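Local coordinates for protein exosome complex component Rrp42 (PDB 3M7N) that probably serves as a non-catalytic subunit of the RNA-degrading archaeal exosome, contributing to the shape of the Rrp41 active site, at residues I214-V222 with L242-R253; V59-G67 with A159-F170. One frame throughout, in Å; residues are numbered along the deposited sequence.

Interaction 1: I214-V222 with L242-R253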
# COMPACT_ATOMS: atom_id res chain seq x y z
N ILE H 214 19.14 -26.08 -12.41
CA ILE H 214 20.48 -26.09 -12.98
C ILE H 214 20.38 -25.76 -14.46
O ILE H 214 19.60 -26.38 -15.18
CB ILE H 214 21.19 -27.46 -12.80
CG1 ILE H 214 21.42 -27.74 -11.32
CG2 ILE H 214 22.55 -27.47 -13.52
CD1 ILE H 214 21.67 -29.16 -11.01
N THR H 215 21.18 -24.80 -14.90
CA THR H 215 21.22 -24.43 -16.31
C THR H 215 22.56 -24.73 -16.96
O THR H 215 23.62 -24.43 -16.43
CB THR H 215 20.90 -22.93 -16.49
OG1 THR H 215 19.74 -22.61 -15.72
CG2 THR H 215 20.67 -22.59 -17.98
N THR H 216 22.51 -25.32 -18.15
CA THR H 216 23.73 -25.62 -18.87
C THR H 216 23.76 -24.97 -20.25
O THR H 216 22.72 -24.58 -20.80
CB THR H 216 23.91 -27.12 -19.04
OG1 THR H 216 22.83 -27.63 -19.83
CG2 THR H 216 23.91 -27.82 -17.69
N ASP H 217 24.97 -24.85 -20.79
CA ASP H 217 25.15 -24.40 -22.16
C ASP H 217 25.30 -25.60 -23.10
O ASP H 217 25.15 -26.75 -22.69
CB ASP H 217 26.35 -23.44 -22.29
CG ASP H 217 27.70 -24.12 -22.03
OD1 ASP H 217 27.77 -25.36 -22.03
OD2 ASP H 217 28.70 -23.39 -21.83
N LYS H 218 25.58 -25.30 -24.37
CA LYS H 218 25.89 -26.25 -25.45
C LYS H 218 26.80 -27.43 -25.09
O LYS H 218 26.58 -28.55 -25.50
CB LYS H 218 26.61 -25.48 -26.56
CG LYS H 218 25.84 -25.27 -27.82
CD LYS H 218 26.76 -24.63 -28.84
CE LYS H 218 27.73 -23.70 -28.14
NZ LYS H 218 28.94 -23.39 -28.96
N ASP H 219 27.87 -27.12 -24.37
CA ASP H 219 28.91 -28.10 -24.08
C ASP H 219 28.73 -28.74 -22.74
O ASP H 219 29.68 -29.30 -22.20
CB ASP H 219 30.29 -27.41 -24.09
CG ASP H 219 30.58 -26.71 -25.39
OD1 ASP H 219 30.19 -27.25 -26.45
OD2 ASP H 219 31.19 -25.62 -25.37
N ASP H 220 27.54 -28.62 -22.17
CA ASP H 220 27.23 -29.21 -20.86
C ASP H 220 27.95 -28.53 -19.69
O ASP H 220 27.99 -29.08 -18.59
CB ASP H 220 27.53 -30.71 -20.83
CG ASP H 220 26.62 -31.53 -21.76
OD1 ASP H 220 25.70 -30.97 -22.40
OD2 ASP H 220 26.81 -32.76 -21.84
N ASN H 221 28.52 -27.36 -19.90
CA ASN H 221 28.96 -26.57 -18.76
C ASN H 221 27.77 -26.06 -18.01
O ASN H 221 26.76 -25.67 -18.62
CB ASN H 221 29.81 -25.40 -19.20
CG ASN H 221 31.05 -25.84 -19.91
OD1 ASN H 221 31.39 -25.31 -20.96
ND2 ASN H 221 31.72 -26.84 -19.37
N VAL H 222 27.86 -26.09 -16.69
CA VAL H 222 26.85 -25.49 -15.86
C VAL H 222 27.09 -23.98 -15.92
O VAL H 222 28.22 -23.52 -15.78
CB VAL H 222 26.91 -25.99 -14.42
CG1 VAL H 222 25.87 -25.30 -13.56
CG2 VAL H 222 26.71 -27.52 -14.38
N LEU H 242 22.78 -33.22 -10.14
CA LEU H 242 23.65 -32.47 -11.04
C LEU H 242 23.77 -33.22 -12.37
O LEU H 242 23.62 -32.62 -13.45
CB LEU H 242 25.04 -32.34 -10.40
CG LEU H 242 25.97 -31.16 -10.67
CD1 LEU H 242 27.37 -31.66 -10.76
CD2 LEU H 242 25.62 -30.35 -11.92
N ASP H 243 24.03 -34.54 -12.28
CA ASP H 243 24.24 -35.37 -13.47
C ASP H 243 22.97 -35.56 -14.26
O ASP H 243 22.93 -35.33 -15.48
CB ASP H 243 24.88 -36.73 -13.11
CG ASP H 243 26.33 -36.58 -12.61
OD1 ASP H 243 27.06 -35.70 -13.12
OD2 ASP H 243 26.72 -37.32 -11.68
N VAL H 244 21.91 -35.97 -13.57
CA VAL H 244 20.61 -36.14 -14.19
C VAL H 244 20.22 -34.88 -14.98
O VAL H 244 19.73 -34.99 -16.11
CB VAL H 244 19.55 -36.49 -13.12
CG1 VAL H 244 18.13 -36.23 -13.64
CG2 VAL H 244 19.70 -37.95 -12.68
N SER H 245 20.51 -33.70 -14.41
CA SER H 245 20.08 -32.42 -14.99
C SER H 245 20.84 -32.06 -16.26
O SER H 245 20.25 -31.62 -17.25
CB SER H 245 20.20 -31.27 -13.98
OG SER H 245 19.38 -31.48 -12.86
N ILE H 246 22.15 -32.21 -16.22
CA ILE H 246 22.96 -31.97 -17.40
C ILE H 246 22.41 -32.84 -18.52
O ILE H 246 22.19 -32.38 -19.63
CB ILE H 246 24.45 -32.29 -17.15
CG1 ILE H 246 25.00 -31.39 -16.02
CG2 ILE H 246 25.26 -32.15 -18.44
CD1 ILE H 246 26.45 -31.68 -15.64
N ASN H 247 22.16 -34.11 -18.21
CA ASN H 247 21.59 -35.03 -19.19
C ASN H 247 20.23 -34.55 -19.72
O ASN H 247 20.08 -34.39 -20.94
CB ASN H 247 21.50 -36.45 -18.60
CG ASN H 247 21.36 -37.52 -19.68
OD1 ASN H 247 22.35 -37.98 -20.25
ND2 ASN H 247 20.12 -37.93 -19.96
N CYS H 248 19.26 -34.32 -18.83
CA CYS H 248 17.94 -33.78 -19.21
C CYS H 248 18.02 -32.55 -20.10
O CYS H 248 17.26 -32.41 -21.05
CB CYS H 248 17.12 -33.41 -17.98
SG CYS H 248 16.48 -34.79 -17.05
N ALA H 249 18.92 -31.63 -19.75
CA ALA H 249 19.15 -30.41 -20.51
C ALA H 249 19.57 -30.72 -21.95
O ALA H 249 19.17 -30.03 -22.89
CB ALA H 249 20.22 -29.55 -19.80
N ARG H 250 20.40 -31.75 -22.10
CA ARG H 250 20.88 -32.17 -23.41
C ARG H 250 19.72 -32.68 -24.25
O ARG H 250 19.56 -32.26 -25.39
CB ARG H 250 21.96 -33.26 -23.30
CG ARG H 250 23.40 -32.76 -23.44
CD ARG H 250 24.31 -33.84 -24.04
NE ARG H 250 23.92 -35.17 -23.57
CZ ARG H 250 24.31 -35.71 -22.42
NH1 ARG H 250 23.88 -36.91 -22.07
NH2 ARG H 250 25.13 -35.04 -21.62
N LYS H 251 18.91 -33.59 -23.71
CA LYS H 251 17.73 -34.06 -24.43
C LYS H 251 16.86 -32.87 -24.88
O LYS H 251 16.48 -32.76 -26.05
CB LYS H 251 16.89 -34.97 -23.56
CG LYS H 251 17.36 -36.41 -23.48
CD LYS H 251 18.87 -36.51 -23.51
CE LYS H 251 19.34 -37.96 -23.66
NZ LYS H 251 20.71 -38.00 -24.28
N LEU H 252 16.56 -31.99 -23.93
CA LEU H 252 15.77 -30.82 -24.22
C LEU H 252 16.36 -30.04 -25.37
O LEU H 252 15.65 -29.57 -26.27
CB LEU H 252 15.66 -29.93 -22.97
CG LEU H 252 14.60 -30.47 -22.00
CD1 LEU H 252 14.51 -29.63 -20.75
CD2 LEU H 252 13.24 -30.54 -22.70
N ARG H 253 17.68 -29.89 -25.33
CA ARG H 253 18.42 -29.07 -26.28
C ARG H 253 18.19 -29.64 -27.67
O ARG H 253 18.21 -28.91 -28.66
CB ARG H 253 19.90 -29.08 -25.89
CG ARG H 253 20.77 -28.03 -26.58
CD ARG H 253 22.11 -27.87 -25.86
NE ARG H 253 21.98 -27.04 -24.68
CZ ARG H 253 22.16 -27.44 -23.43
NH1 ARG H 253 22.50 -28.70 -23.16
NH2 ARG H 253 21.98 -26.55 -22.44
O HOH W 1 23.26 -30.17 -20.65
O HOH W 2 24.71 -30.28 -24.89
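With chi1 at 63°, Thr216 holds OG1 between its backbone N and carbonyl carbon, turned to helix 242-253, while Arg253 bends at chi3 to lay its guanidinium along the loop. The contact packs the end of a beta hairpin, with its type I turn Asp217 to Asp220, against the C-terminal helix of the second RNase PH domain. Arg253 NH2 donates to Thr216 OG1 (2.9 Å, 163°), almost in the guanidinium plane. Asp217 O lies over one face of that group and Ala249 O over the other; NE is bonded to Leu183 O. Arg250 NH2 meets Asp220 OD2 in a 2.8 Å salt bridge on the syn side, tilted 33° out of the carboxylate plane, and Asp220 CB rests on Ile246 CG2 at 3.6 Å. Earlier on the helix, Val222 CG2 touches Leu242 CD2 (3.9 Å), and Ile214 CD1 lies 3.7 Å from Ser245 OG, itself bonded to Leu241 O. A leucine in place of Arg253 lacks these donors, so Leu183 O and water 1 would probably lose a partner and the turn be tied less firmly to the helix. Water 1 accepts from Thr216 OG1 and Arg253 NH1 and donates to Asp220 OD1 and, at 2.7 Å, Ile246 O.

Interaction 2: V59-G67 with A159-F170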
# COMPACT_ATOMS: atom_id res chain seq x y z
N VAL H 59 4.47 -17.30 -23.13
CA VAL H 59 4.92 -16.72 -24.37
C VAL H 59 5.96 -15.69 -24.06
O VAL H 59 5.86 -14.98 -23.06
CB VAL H 59 3.76 -16.12 -25.23
CG1 VAL H 59 2.93 -15.15 -24.42
CG2 VAL H 59 4.30 -15.48 -26.47
N VAL H 60 6.98 -15.63 -24.90
CA VAL H 60 8.02 -14.65 -24.72
C VAL H 60 8.12 -13.86 -25.99
O VAL H 60 8.11 -14.44 -27.09
CB VAL H 60 9.38 -15.33 -24.40
CG1 VAL H 60 10.52 -14.33 -24.49
CG2 VAL H 60 9.34 -16.01 -23.04
N GLY H 61 8.24 -12.55 -25.87
CA GLY H 61 8.48 -11.70 -27.02
C GLY H 61 9.75 -10.90 -26.83
O GLY H 61 10.12 -10.56 -25.71
N VAL H 62 10.43 -10.62 -27.93
CA VAL H 62 11.64 -9.84 -27.87
C VAL H 62 11.46 -8.54 -28.63
O VAL H 62 10.90 -8.54 -29.71
CB VAL H 62 12.85 -10.61 -28.49
CG1 VAL H 62 14.11 -9.75 -28.41
CG2 VAL H 62 13.05 -11.94 -27.78
N LYS H 63 11.94 -7.45 -28.05
CA LYS H 63 11.93 -6.16 -28.71
C LYS H 63 13.33 -5.54 -28.69
O LYS H 63 14.03 -5.59 -27.68
CB LYS H 63 10.93 -5.20 -28.04
CG LYS H 63 9.49 -5.65 -28.10
CD LYS H 63 8.99 -5.71 -29.55
CE LYS H 63 8.84 -4.31 -30.15
NZ LYS H 63 8.07 -4.35 -31.43
N MET H 64 13.72 -4.95 -29.81
CA MET H 64 15.02 -4.30 -29.88
C MET H 64 14.87 -2.87 -30.34
O MET H 64 14.11 -2.58 -31.26
CB MET H 64 15.94 -5.05 -30.86
CG MET H 64 16.24 -6.48 -30.46
SD MET H 64 17.36 -7.26 -31.64
CE MET H 64 18.89 -6.41 -31.22
N GLN H 65 15.58 -1.97 -29.67
CA GLN H 65 15.61 -0.58 -30.08
C GLN H 65 16.99 -0.01 -29.76
O GLN H 65 17.64 -0.44 -28.81
CB GLN H 65 14.49 0.21 -29.40
CG GLN H 65 14.57 0.23 -27.89
CD GLN H 65 13.40 0.97 -27.24
OE1 GLN H 65 12.23 0.71 -27.54
NE2 GLN H 65 13.72 1.89 -26.34
N PRO H 66 17.46 0.94 -30.58
CA PRO H 66 18.73 1.61 -30.31
C PRO H 66 18.63 2.33 -28.98
O PRO H 66 17.53 2.66 -28.58
CB PRO H 66 18.84 2.61 -31.45
CG PRO H 66 18.07 1.99 -32.57
CD PRO H 66 16.93 1.28 -31.92
N GLY H 67 19.75 2.56 -28.31
CA GLY H 67 19.70 3.24 -27.03
C GLY H 67 21.04 3.53 -26.38
O GLY H 67 22.11 3.30 -26.95
N ALA H 159 12.86 -17.60 -28.65
CA ALA H 159 12.53 -16.27 -29.15
C ALA H 159 13.78 -15.55 -29.65
O ALA H 159 13.75 -14.90 -30.69
CB ALA H 159 11.85 -15.45 -28.09
N LEU H 160 14.87 -15.65 -28.88
CA LEU H 160 16.11 -15.02 -29.27
C LEU H 160 16.62 -15.62 -30.59
O LEU H 160 17.07 -14.89 -31.47
CB LEU H 160 17.14 -15.15 -28.16
CG LEU H 160 16.87 -14.20 -26.99
CD1 LEU H 160 17.73 -14.56 -25.78
CD2 LEU H 160 17.07 -12.73 -27.43
N MET H 161 16.52 -16.93 -30.71
CA MET H 161 16.92 -17.64 -31.92
C MET H 161 16.05 -17.28 -33.14
O MET H 161 16.48 -17.47 -34.27
CB MET H 161 16.88 -19.15 -31.68
CG MET H 161 17.95 -19.63 -30.70
SD MET H 161 17.72 -21.35 -30.21
CE MET H 161 18.16 -22.19 -31.75
N ASN H 162 14.85 -16.77 -32.92
CA ASN H 162 14.03 -16.34 -34.04
C ASN H 162 13.81 -14.83 -34.10
O ASN H 162 12.83 -14.37 -34.66
CB ASN H 162 12.71 -17.07 -34.06
CG ASN H 162 12.88 -18.58 -34.24
OD1 ASN H 162 12.69 -19.10 -35.35
ND2 ASN H 162 13.23 -19.29 -33.16
N THR H 163 14.74 -14.08 -33.53
CA THR H 163 14.70 -12.63 -33.58
C THR H 163 15.32 -12.05 -34.85
O THR H 163 16.28 -12.59 -35.41
CB THR H 163 15.40 -12.02 -32.36
OG1 THR H 163 14.66 -12.34 -31.18
CG2 THR H 163 15.50 -10.50 -32.49
N LYS H 164 14.76 -10.94 -35.31
CA LYS H 164 15.26 -10.24 -36.48
C LYS H 164 15.55 -8.81 -36.08
O LYS H 164 14.65 -8.08 -35.66
CB LYS H 164 14.21 -10.28 -37.60
CG LYS H 164 14.53 -9.36 -38.78
CD LYS H 164 13.35 -9.25 -39.76
CE LYS H 164 13.29 -10.46 -40.69
NZ LYS H 164 12.21 -10.34 -41.70
N VAL H 165 16.82 -8.42 -36.18
CA VAL H 165 17.21 -7.07 -35.80
C VAL H 165 16.50 -6.06 -36.70
O VAL H 165 16.49 -6.22 -37.92
CB VAL H 165 18.73 -6.86 -35.84
CG1 VAL H 165 19.08 -5.48 -35.31
CG2 VAL H 165 19.42 -7.92 -35.01
N PRO H 166 15.89 -5.04 -36.11
CA PRO H 166 15.10 -4.10 -36.91
C PRO H 166 15.96 -2.93 -37.37
O PRO H 166 15.69 -1.80 -36.97
CB PRO H 166 14.06 -3.60 -35.91
CG PRO H 166 14.66 -3.86 -34.52
CD PRO H 166 15.94 -4.63 -34.70
N ALA H 167 16.99 -3.19 -38.16
CA ALA H 167 17.90 -2.10 -38.51
C ALA H 167 17.22 -1.10 -39.45
O ALA H 167 17.34 0.11 -39.27
CB ALA H 167 19.19 -2.64 -39.12
N GLU H 168 16.48 -1.61 -40.43
CA GLU H 168 15.80 -0.76 -41.40
C GLU H 168 14.90 0.24 -40.73
O GLU H 168 15.05 1.44 -40.92
CB GLU H 168 14.98 -1.61 -42.36
CG GLU H 168 15.84 -2.53 -43.18
CD GLU H 168 15.06 -3.69 -43.72
OE1 GLU H 168 13.82 -3.54 -43.84
OE2 GLU H 168 15.68 -4.74 -44.01
N ARG H 169 13.95 -0.25 -39.95
CA ARG H 169 13.03 0.62 -39.25
C ARG H 169 13.79 1.78 -38.64
O ARG H 169 13.26 2.88 -38.55
CB ARG H 169 12.31 -0.13 -38.13
CG ARG H 169 11.48 0.81 -37.27
CD ARG H 169 11.13 0.22 -35.91
NE ARG H 169 10.72 -1.18 -36.01
CZ ARG H 169 10.22 -1.87 -35.00
NH1 ARG H 169 9.90 -3.14 -35.18
NH2 ARG H 169 10.04 -1.30 -33.81
N PHE H 170 15.01 1.52 -38.20
CA PHE H 170 15.78 2.54 -37.49
C PHE H 170 16.87 3.13 -38.38
O PHE H 170 17.83 3.73 -37.89
CB PHE H 170 16.38 1.98 -36.19
CG PHE H 170 15.36 1.81 -35.08
CD1 PHE H 170 15.08 2.86 -34.21
CD2 PHE H 170 14.70 0.60 -34.90
CE1 PHE H 170 14.15 2.71 -33.19
CE2 PHE H 170 13.77 0.44 -33.88
CZ PHE H 170 13.49 1.50 -33.02
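Val62 and Met64 project from strand 59-67 onto the chain that leaves helix 148-161, and here the packing is close and apolar. Val62 CG2 meets Ala159 CB at 3.7 Å and Leu160 CD2 at 4.1 Å, while its CB faces Thr163 OG1. That hydroxyl, set among methyl groups, donates to Ala159 O at 2.8 Å, arriving from above the carbonyl plane, and so ties the first turn of the exit to the helix end. Thr163 thereby turns CG2 to Met64 SD (3.8 Å). A bend at chi3 (73°) curls the methionine tip along Val165, whose CG2 touches both SD and CE. Pro166, centre of an inverse gamma turn, sets CD against Met64 CB at 3.9 Å.

Toward Pro66 the contact passes to partly exposed residues, joined by one close CH-pi contact: Pro66 CD stands over the centre of the Phe170 ring, 3.3 Å from its centroid. Gln65 merely brushes the ring through CB. Buried Lys63 stands apart from this looser side: its NZ lies 4.3 Å from Arg169 NH2, two like charges that converge on Glu46 and on Glu87 O of the exonuclease 1 chain. A helix end and the segment after it, packed on a strand of the mixed sheet, belong to the alpha/beta arrangement of an RNase PH domain, the ribosomal protein S5 domain 2-like fold.

How the interactions relate
Interaction 2 comes first along the chain and is complete before residue 214, and the two share no strand or helix. Residues 59-67 belong to the five-stranded mixed sheet of the first RNase PH domain; residues 214-216 belong to the four-stranded antiparallel sheet of the second, covered by helix 235-253. Their centres are 27 Å apart and their nearest atoms about 7 Å. Beyond interaction 1 the C-terminal chain comes back to the other half, where Phe256 packs on Met161. Each contact also meets an exonuclease 1 (Rrp41) subunit, at separate places, consistent with a subunit whose two halves each contribute to the pairing with Rrp41.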